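Local coordinates for protein DPSA (PDB 4CY9) that forms a dodecameric Dps-type ferritin that probably oxidises and stores iron, and probably binds DNA, at residues T4-I12 and E73-V81; A16-R27 and A126-T137. All coordinates share one frame; numbering follows the deposited sequence. Where two conformers were deposited one is given.

Interaction 1: residues T4-I12 and E73-V81; sequences TPKYTVPGI and ERIAALGGV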
loop_
_atom_site.group_PDB
_atom_site.type_symbol
_atom_site.label_atom_id
_atom_site.label_comp_id
_atom_site.label_asym_id
_atom_site.label_seq_id
_atom_site.Cartn_x
_atom_site.Cartn_y
_atom_site.Cartn_z
ATOM N N THR A 4 23.424 6.047 -39.211
ATOM C CA THR A 4 24.117 4.816 -38.838
ATOM C C THR A 4 24.952 5.098 -37.558
ATOM O O THR A 4 25.765 6.018 -37.489
ATOM C CB THR A 4 25.204 4.490 -39.955
ATOM O OG1 THR A 4 24.476 4.313 -41.184
ATOM C CG2 THR A 4 25.949 3.152 -39.622
ATOM N N PRO A 5 24.767 4.225 -36.532
ATOM C CA PRO A 5 25.445 4.477 -35.280
ATOM C C PRO A 5 26.856 3.842 -35.285
ATOM O O PRO A 5 27.200 3.006 -36.170
ATOM C CB PRO A 5 24.561 3.720 -34.243
ATOM C CG PRO A 5 23.956 2.552 -35.039
ATOM C CD PRO A 5 23.685 3.229 -36.437
ATOM N N LYS A 6 27.629 4.171 -34.233
ATOM C CA LYS A 6 28.940 3.527 -34.031
ATOM C C LYS A 6 28.894 2.179 -33.345
ATOM O O LYS A 6 29.828 1.372 -33.511
ATOM C CB LYS A 6 29.894 4.492 -33.262
ATOM C CG LYS A 6 30.064 5.750 -34.106
ATOM C CD LYS A 6 31.014 6.681 -33.377
ATOM C CE LYS A 6 31.147 7.917 -34.281
ATOM N NZ LYS A 6 31.476 9.091 -33.430
ATOM N N TYR A 7 27.831 1.851 -32.592
ATOM C CA TYR A 7 27.663 0.551 -32.030
ATOM C C TYR A 7 26.155 0.342 -32.097
ATOM O O TYR A 7 25.458 1.316 -32.235
ATOM C CB TYR A 7 28.125 0.556 -30.469
ATOM C CG TYR A 7 27.138 1.356 -29.605
ATOM C CD1 TYR A 7 27.299 2.751 -29.434
ATOM C CD2 TYR A 7 26.018 0.724 -28.920
ATOM C CE1 TYR A 7 26.417 3.485 -28.688
ATOM C CE2 TYR A 7 25.059 1.511 -28.224
ATOM C CZ TYR A 7 25.307 2.869 -28.065
ATOM O OH TYR A 7 24.391 3.650 -27.373
ATOM N N THR A 8 25.675 -0.881 -31.935
ATOM C CA THR A 8 24.207 -1.110 -31.814
ATOM C C THR A 8 24.023 -2.372 -30.986
ATOM O O THR A 8 25.031 -2.977 -30.521
ATOM C CB THR A 8 23.564 -1.087 -33.226
ATOM O OG1 THR A 8 22.148 -1.077 -33.043
ATOM C CG2 THR A 8 23.946 -2.407 -34.029
ATOM N N VAL A 9 22.814 -2.816 -30.883
ATOM C CA VAL A 9 22.470 -3.946 -30.115
ATOM C C VAL A 9 23.177 -5.201 -30.745
ATOM O O VAL A 9 23.301 -5.211 -32.009
ATOM C CB VAL A 9 20.992 -3.992 -30.328
ATOM C CG1 VAL A 9 20.508 -5.343 -29.854
ATOM C CG2 VAL A 9 20.312 -2.847 -29.515
ATOM N N PRO A 10 23.671 -6.131 -29.943
ATOM C CA PRO A 10 24.354 -7.322 -30.561
ATOM C C PRO A 10 23.413 -8.012 -31.575
ATOM O O PRO A 10 22.204 -8.221 -31.334
ATOM C CB PRO A 10 24.580 -8.228 -29.348
ATOM C CG PRO A 10 24.954 -7.234 -28.239
ATOM C CD PRO A 10 23.770 -6.202 -28.468
ATOM N N GLY A 11 24.035 -8.392 -32.701
ATOM C CA GLY A 11 23.239 -9.235 -33.637
ATOM C C GLY A 11 22.619 -8.406 -34.737
ATOM O O GLY A 11 21.962 -9.019 -35.652
ATOM N N ILE A 12 22.656 -7.064 -34.671
ATOM C CA ILE A 12 22.039 -6.159 -35.651
ATOM C C ILE A 12 23.183 -5.463 -36.354
ATOM O O ILE A 12 24.105 -5.013 -35.705
ATOM C CB ILE A 12 21.164 -5.049 -34.955
ATOM C CG1 ILE A 12 19.984 -5.682 -34.202
ATOM C CG2 ILE A 12 20.666 -4.013 -35.994
ATOM C CD1 ILE A 12 19.009 -4.667 -33.624
ATOM N N GLU A 73 14.353 5.060 -25.245
ATOM C CA GLU A 73 15.464 4.272 -24.700
ATOM C C GLU A 73 15.840 3.145 -25.705
ATOM O O GLU A 73 16.976 2.711 -25.698
ATOM C CB GLU A 73 15.072 3.661 -23.343
ATOM C CG GLU A 73 15.062 4.935 -22.407
ATOM C CD GLU A 73 14.991 4.535 -20.887
ATOM O OE1 GLU A 73 14.516 3.393 -20.651
ATOM O OE2 GLU A 73 15.138 5.437 -20.081
ATOM N N ARG A 74 14.877 2.769 -26.561
ATOM C CA ARG A 74 15.252 1.719 -27.565
ATOM C C ARG A 74 16.113 2.384 -28.651
ATOM O O ARG A 74 17.126 1.796 -29.118
ATOM C CB ARG A 74 13.951 1.168 -28.221
ATOM C CG ARG A 74 14.316 0.020 -29.217
ATOM C CD ARG A 74 14.968 -1.142 -28.367
ATOM N NE ARG A 74 15.240 -2.307 -29.289
ATOM C CZ ARG A 74 15.949 -3.368 -28.853
ATOM N NH1 ARG A 74 16.428 -3.369 -27.588
ATOM N NH2 ARG A 74 16.214 -4.357 -29.731
ATOM N N ILE A 75 15.791 3.615 -29.001
ATOM C CA ILE A 75 16.715 4.388 -29.908
ATOM C C ILE A 75 18.109 4.450 -29.317
ATOM O O ILE A 75 19.129 4.214 -30.000
ATOM C CB ILE A 75 16.197 5.819 -30.082
ATOM C CG1 ILE A 75 14.946 5.801 -31.065
ATOM C CG2 ILE A 75 17.308 6.681 -30.755
ATOM C CD1 ILE A 75 14.117 7.143 -31.065
ATOM N N ALA A 76 18.186 4.767 -28.004
ATOM C CA ALA A 76 19.518 4.908 -27.406
ATOM C C ALA A 76 20.253 3.559 -27.357
ATOM O O ALA A 76 21.470 3.483 -27.715
ATOM C CB ALA A 76 19.315 5.463 -25.934
ATOM N N ALA A 77 19.537 2.443 -27.072
ATOM C CA ALA A 77 20.173 1.106 -27.041
ATOM C C ALA A 77 20.656 0.741 -28.471
ATOM O O ALA A 77 21.685 0.101 -28.611
ATOM C CB ALA A 77 19.161 0.082 -26.539
ATOM N N LEU A 78 19.885 1.205 -29.467
ATOM C CA LEU A 78 20.316 0.920 -30.894
ATOM C C LEU A 78 21.454 1.824 -31.304
ATOM O O LEU A 78 22.010 1.572 -32.449
ATOM C CB LEU A 78 19.106 1.172 -31.886
ATOM C CG LEU A 78 18.082 0.056 -31.715
ATOM C CD1 LEU A 78 16.739 0.488 -32.346
ATOM C CD2 LEU A 78 18.522 -1.288 -32.388
ATOM N N GLY A 79 21.916 2.759 -30.503
ATOM C CA GLY A 79 23.089 3.608 -30.769
ATOM C C GLY A 79 22.792 4.971 -31.253
ATOM O O GLY A 79 23.713 5.736 -31.568
ATOM N N GLY A 80 21.522 5.421 -31.183
ATOM C CA GLY A 80 21.075 6.717 -31.730
ATOM C C GLY A 80 20.734 7.779 -30.630
ATOM O O GLY A 80 20.873 7.481 -29.390
ATOM N N VAL A 81 20.314 8.943 -31.121
ATOM C CA VAL A 81 20.004 10.058 -30.218
ATOM C C VAL A 81 18.466 10.179 -30.227
ATOM O O VAL A 81 17.871 10.365 -31.262
ATOM C CB VAL A 81 20.692 11.350 -30.720
ATOM C CG1 VAL A 81 20.169 12.510 -29.841
ATOM C CG2 VAL A 81 22.232 11.158 -30.671
HETATM O O HOH W 1 26.476 5.637 -31.901
HETATM O O HOH W 2 23.025 6.092 -27.978
#

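Interaction 2: residues A16-R27 and A126-T137; sequences AAGRLIGVLRLR and AVEEAGKIDPAT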
loop_
_atom_site.group_PDB
_atom_site.type_symbol
_atom_site.label_atom_id
_atom_site.label_comp_id
_atom_site.label_asym_id
_atom_site.label_seq_id
_atom_site.Cartn_x
_atom_site.Cartn_y
_atom_site.Cartn_z
ATOM N N ALA A 16 21.605 -1.169 -40.800
ATOM C CA ALA A 16 20.158 -1.548 -40.627
ATOM C C ALA A 16 19.682 -0.818 -39.320
ATOM O O ALA A 16 18.543 -0.224 -39.272
ATOM C CB ALA A 16 19.930 -3.045 -40.468
ATOM N N ALA A 17 20.534 -0.858 -38.265
ATOM C CA ALA A 17 20.095 -0.105 -37.010
ATOM C C ALA A 17 19.891 1.380 -37.337
ATOM O O ALA A 17 18.940 1.988 -36.768
ATOM C CB ALA A 17 21.204 -0.237 -35.928
ATOM N N GLY A 18 20.707 2.047 -38.185
ATOM C CA GLY A 18 20.481 3.459 -38.484
ATOM C C GLY A 18 19.093 3.647 -39.104
ATOM O O GLY A 18 18.436 4.663 -38.847
ATOM N N ARG A 19 18.693 2.746 -40.032
ATOM C CA ARG A 19 17.380 3.010 -40.606
ATOM C C ARG A 19 16.274 2.724 -39.526
ATOM O O ARG A 19 15.324 3.488 -39.525
ATOM C CB ARG A 19 17.095 2.149 -41.837
ATOM C CG ARG A 19 17.989 2.579 -43.002
ATOM C CD ARG A 19 17.778 1.551 -44.160
ATOM N NE ARG A 19 18.422 0.241 -44.028
ATOM C CZ ARG A 19 17.831 -0.975 -43.818
ATOM N NH1 ARG A 19 16.480 -1.154 -43.611
ATOM N NH2 ARG A 19 18.643 -2.062 -43.777
ATOM N N LEU A 20 16.494 1.781 -38.656
ATOM C CA LEU A 20 15.446 1.552 -37.520
ATOM C C LEU A 20 15.445 2.797 -36.599
ATOM O O LEU A 20 14.351 3.184 -36.166
ATOM C CB LEU A 20 15.852 0.232 -36.779
ATOM C CG LEU A 20 14.762 -0.131 -35.726
ATOM C CD1 LEU A 20 13.321 -0.202 -36.324
ATOM C CD2 LEU A 20 15.170 -1.514 -35.203
ATOM N N ILE A 21 16.624 3.345 -36.290
ATOM C CA ILE A 21 16.670 4.593 -35.478
ATOM C C ILE A 21 15.822 5.672 -36.158
ATOM O O ILE A 21 15.095 6.428 -35.533
ATOM C CB ILE A 21 18.145 5.028 -35.272
ATOM C CG1 ILE A 21 18.835 4.061 -34.282
ATOM C CG2 ILE A 21 18.195 6.553 -34.793
ATOM C CD1 ILE A 21 20.376 4.132 -34.404
ATOM N N GLY A 22 15.985 5.850 -37.496
ATOM C CA GLY A 22 15.161 6.882 -38.198
ATOM C C GLY A 22 13.662 6.608 -38.078
ATOM O O GLY A 22 12.903 7.579 -37.897
ATOM N N VAL A 23 13.251 5.346 -38.207
ATOM C CA VAL A 23 11.816 4.985 -38.057
ATOM C C VAL A 23 11.376 5.374 -36.616
ATOM O O VAL A 23 10.320 6.009 -36.444
ATOM C CB VAL A 23 11.621 3.471 -38.263
ATOM C CG1 VAL A 23 10.219 2.948 -37.862
ATOM C CG2 VAL A 23 11.877 3.261 -39.782
ATOM N N LEU A 24 12.216 4.957 -35.668
ATOM C CA LEU A 24 11.733 5.192 -34.247
ATOM C C LEU A 24 11.823 6.691 -33.888
ATOM O O LEU A 24 10.942 7.150 -33.072
ATOM C CB LEU A 24 12.659 4.461 -33.286
ATOM C CG LEU A 24 12.539 2.895 -33.399
ATOM C CD1 LEU A 24 13.526 2.303 -32.379
ATOM C CD2 LEU A 24 11.123 2.408 -32.965
ATOM N N ARG A 25 12.756 7.462 -34.448
ATOM C CA ARG A 25 12.834 8.901 -34.144
ATOM C C ARG A 25 11.523 9.590 -34.519
ATOM O O ARG A 25 10.996 10.458 -33.773
ATOM C CB ARG A 25 14.018 9.464 -35.031
ATOM C CG ARG A 25 14.300 10.936 -34.750
ATOM C CD ARG A 25 15.444 11.340 -35.732
ATOM N NE ARG A 25 15.679 12.782 -35.628
ATOM C CZ ARG A 25 16.718 13.275 -34.984
ATOM N NH1 ARG A 25 17.617 12.466 -34.371
ATOM N NH2 ARG A 25 16.851 14.636 -34.909
ATOM N N LEU A 26 10.941 9.215 -35.708
ATOM C CA LEU A 26 9.637 9.848 -36.072
ATOM C C LEU A 26 8.500 9.282 -35.207
ATOM O O LEU A 26 7.583 10.080 -34.878
ATOM C CB LEU A 26 9.374 9.539 -37.596
ATOM C CG LEU A 26 8.095 10.265 -38.101
ATOM C CD1 LEU A 26 8.304 11.792 -38.016
ATOM C CD2 LEU A 26 7.957 9.757 -39.595
ATOM N N ARG A 27 8.548 7.992 -34.845
ATOM C CA ARG A 27 7.483 7.505 -34.010
ATOM C C ARG A 27 7.590 8.240 -32.629
ATOM O O ARG A 27 6.522 8.488 -32.025
ATOM C CB ARG A 27 7.640 6.031 -33.711
ATOM C CG ARG A 27 7.324 5.159 -34.978
ATOM C CD ARG A 27 5.935 5.381 -35.537
ATOM N NE ARG A 27 5.938 6.433 -36.568
ATOM C CZ ARG A 27 4.950 7.325 -36.753
ATOM N NH1 ARG A 27 3.872 7.450 -35.899
ATOM N NH2 ARG A 27 4.939 8.066 -37.900
ATOM N N ALA A 126 5.617 1.475 -39.021
ATOM C CA ALA A 126 6.869 1.257 -38.293
ATOM C C ALA A 126 6.990 -0.211 -37.851
ATOM O O ALA A 126 8.144 -0.743 -37.823
ATOM C CB ALA A 126 6.935 2.229 -36.997
ATOM N N VAL A 127 5.892 -0.898 -37.441
ATOM C CA VAL A 127 5.951 -2.345 -37.080
ATOM C C VAL A 127 6.487 -3.141 -38.292
ATOM O O VAL A 127 7.355 -4.042 -38.153
ATOM C CB VAL A 127 4.554 -2.860 -36.745
ATOM C CG1 VAL A 127 4.501 -4.378 -36.708
ATOM C CG2 VAL A 127 4.172 -2.244 -35.313
ATOM N N GLU A 128 5.940 -2.782 -39.452
ATOM C CA GLU A 128 6.328 -3.595 -40.640
ATOM C C GLU A 128 7.823 -3.347 -40.951
ATOM O O GLU A 128 8.567 -4.321 -41.176
ATOM C CB GLU A 128 5.415 -3.068 -41.818
ATOM C CG GLU A 128 6.101 -3.251 -43.181
ATOM C CD GLU A 128 5.650 -4.527 -43.805
ATOM O OE1 GLU A 128 5.057 -5.343 -43.033
ATOM O OE2 GLU A 128 5.876 -4.730 -45.050
ATOM N N GLU A 129 8.315 -2.112 -40.853
ATOM C CA GLU A 129 9.782 -1.870 -41.047
ATOM C C GLU A 129 10.604 -2.509 -39.971
ATOM O O GLU A 129 11.708 -3.068 -40.245
ATOM C CB GLU A 129 10.132 -0.350 -41.068
ATOM C CG GLU A 129 9.446 0.389 -42.200
ATOM C CD GLU A 129 9.724 -0.321 -43.568
ATOM O OE1 GLU A 129 10.894 -0.834 -43.785
ATOM O OE2 GLU A 129 8.756 -0.451 -44.397
ATOM N N ALA A 130 10.212 -2.376 -38.689
ATOM C CA ALA A 130 10.985 -3.015 -37.666
ATOM C C ALA A 130 11.011 -4.538 -37.761
ATOM O O ALA A 130 11.996 -5.140 -37.388
ATOM C CB ALA A 130 10.340 -2.639 -36.245
ATOM N N GLY A 131 9.935 -5.164 -38.241
ATOM C CA GLY A 131 9.894 -6.614 -38.304
ATOM C C GLY A 131 10.978 -7.101 -39.283
ATOM O O GLY A 131 11.501 -8.220 -39.042
ATOM N N LYS A 132 11.373 -6.270 -40.235
ATOM C CA LYS A 132 12.466 -6.733 -41.204
ATOM C C LYS A 132 13.856 -6.571 -40.597
ATOM O O LYS A 132 14.836 -7.082 -41.123
ATOM C CB LYS A 132 12.411 -5.843 -42.429
ATOM C CG LYS A 132 11.121 -6.230 -43.169
ATOM C CD LYS A 132 10.989 -5.137 -44.170
ATOM C CE LYS A 132 9.709 -5.672 -44.841
ATOM N NZ LYS A 132 9.648 -4.871 -46.073
ATOM N N ILE A 133 13.988 -5.778 -39.519
ATOM C CA ILE A 133 15.307 -5.461 -38.966
ATOM C C ILE A 133 15.547 -6.148 -37.615
ATOM O O ILE A 133 16.651 -6.705 -37.365
ATOM C CB ILE A 133 15.446 -3.905 -38.788
ATOM C CG1 ILE A 133 15.454 -3.216 -40.204
ATOM C CG2 ILE A 133 16.785 -3.507 -38.083
ATOM C CD1 ILE A 133 15.269 -1.703 -40.199
ATOM N N ASP A 134 14.565 -6.121 -36.712
ATOM C CA ASP A 134 14.817 -6.617 -35.345
ATOM C C ASP A 134 13.465 -6.980 -34.691
ATOM O O ASP A 134 12.690 -6.053 -34.345
ATOM C CB ASP A 134 15.381 -5.398 -34.581
ATOM C CG ASP A 134 15.451 -5.699 -33.089
ATOM O OD1 ASP A 134 15.619 -6.870 -32.710
ATOM O OD2 ASP A 134 15.407 -4.744 -32.328
ATOM N N PRO A 135 13.230 -8.232 -34.393
ATOM C CA PRO A 135 11.971 -8.684 -33.793
ATOM C C PRO A 135 11.801 -8.071 -32.376
ATOM O O PRO A 135 10.670 -7.953 -31.911
ATOM C CB PRO A 135 12.126 -10.219 -33.626
ATOM C CG PRO A 135 13.627 -10.441 -33.645
ATOM C CD PRO A 135 14.150 -9.389 -34.656
ATOM N N ALA A 136 12.863 -7.722 -31.649
ATOM C CA ALA A 136 12.619 -7.178 -30.318
ATOM C C ALA A 136 11.982 -5.800 -30.392
ATOM O O ALA A 136 11.079 -5.470 -29.613
ATOM C CB ALA A 136 13.985 -7.077 -29.550
ATOM N N THR A 137 12.417 -4.986 -31.399
ATOM C CA THR A 137 11.807 -3.654 -31.553
ATOM C C THR A 137 10.414 -3.813 -32.128
ATOM O O THR A 137 9.496 -3.081 -31.773
ATOM C CB THR A 137 12.674 -2.776 -32.500
ATOM O OG1 THR A 137 13.989 -2.627 -31.920
ATOM C CG2 THR A 137 11.992 -1.342 -32.678
#

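Interaction 1: residues T4-I12 and E73-V81
The ring of Tyr7 lies with one face over Gly79. The CA of Gly79 sits 3.5 Å above the ring plane and toward its rim, a CH-pi contact. The ring is placed there by a first torsion that sets CG between the backbone N and the carbonyl carbon (chi1 70°). Its hydroxyl shares a water with Gly80 O. The other flat group is the guanidinium of Arg74. In one of two modelled conformers of Val9, its CG2 lies over one face of this group, 4.1 Å above the plane and off-centre. The charge of Arg74 is met elsewhere, by Asp134 and by Glu149 of a second subunit.

Helix 50-77 ends here in a Schellman motif. Gly79 has a positive phi of 101°. Gly79 N bonds back to Ala76 O, and Gly80 N to Ile75 O. The N-terminal tail 4-12, which has no regular structure, runs across this helix end before helix 14-44 begins.

Thr8 makes the direct hydrogen bond. Its OG1 donates to Leu78 O over 2.7 Å, with a bent C=O...donor angle of 114° and the donor tilted out of the carbonyl plane. Pro5 packs beside it, with CG 3.4 Å from Leu78 O. A second water accepts from Lys6 N and donates to Gly79 O. On the apolar side, Leu78 CD2 packs against Thr8, Val9 and Ile12. Val9 CG2, in the same conformer, lies 3.7 Å from Leu78 CD2. Ile12 also has two modelled conformers. In one of them its CD1 comes in at about a right angle, 3.6 Å from Leu78 CD2.

Interaction 2: residues A16-R27 and A126-T137
Ala126 opens the contact by packing on Val23 and Arg27 of the facing helix. Its CB lies 3.5 Å from Val23 CG1, tighter than usual for two carbons. The aliphatic part of Arg27 covers the same methyl, with CG 3.6 Å from Ala126 CB. One turn on, Glu129 brings its CB up to Val23 CG2, a looser contact at the margin. Ala130 follows, and its CB meets Leu20 CD1 at 3.9 Å.

The two helices run antiparallel, at 162° between directions, with short-segment axes 10.1 Å apart at closest approach. They are the first and third long helices of the ferritin-like four-helix bundle, 14-44 and 105-133. Small residues such as Ala16, Ala126 and Ala130 sit where the backbones come nearest.

Ile133 has the broadest contact of this segment. Its CG2 lies beside Leu20 CD2, the two side chains sliding past each other in opposite directions. CG2 also touches Ala16 CB. In one of two modelled conformers, the end of Arg19 lies near Ile133 CD1, while the NE of Arg19 is paired with Glu15.

Asp134 then N-caps the next helix, 135-158. With CG anti to the backbone N (chi1 170°), its carboxylate reaches forward over the first turn. OD1 accepts weakly from Ala136 N, and OD2 weakly from Thr137 N. Thr137 OG1 donates to Asp134 OD2 over 2.6 Å, on the anti side and tilted 28° out of the carboxylate plane. Asp134 is also paired with Arg124 of a second subunit. The CB of Asp134 still touches Leu20 CD2. Thr137 ends the segment: Leu20 and Leu24 each meet it tip to tip, and its CG2 is 3.9 Å from Leu24 CD2.

The centres of the two interactions are about 11 Å apart, at the same end of the helical bundle. Their segments alternate along the chain: 4-12, 16-27, 73-81, then 126-137. The tail 4-12 leads into helix 14-44, which supplies the first half of interaction 2. Helix 50-77 and the turn between 105-133 and 135-158 complete this end. The two contacts touch directly. Arg74 NE probably hydrogen-bonds to Thr137 OG1 at 2.9 Å, which ties helix 50-77 to helix 135-158. Ile75 packs on Leu24 of helix 14-44. All four long helices meet here. Both contacts also reach a second subunit, so this end of the bundle takes part in assembling the twelve-chain shell.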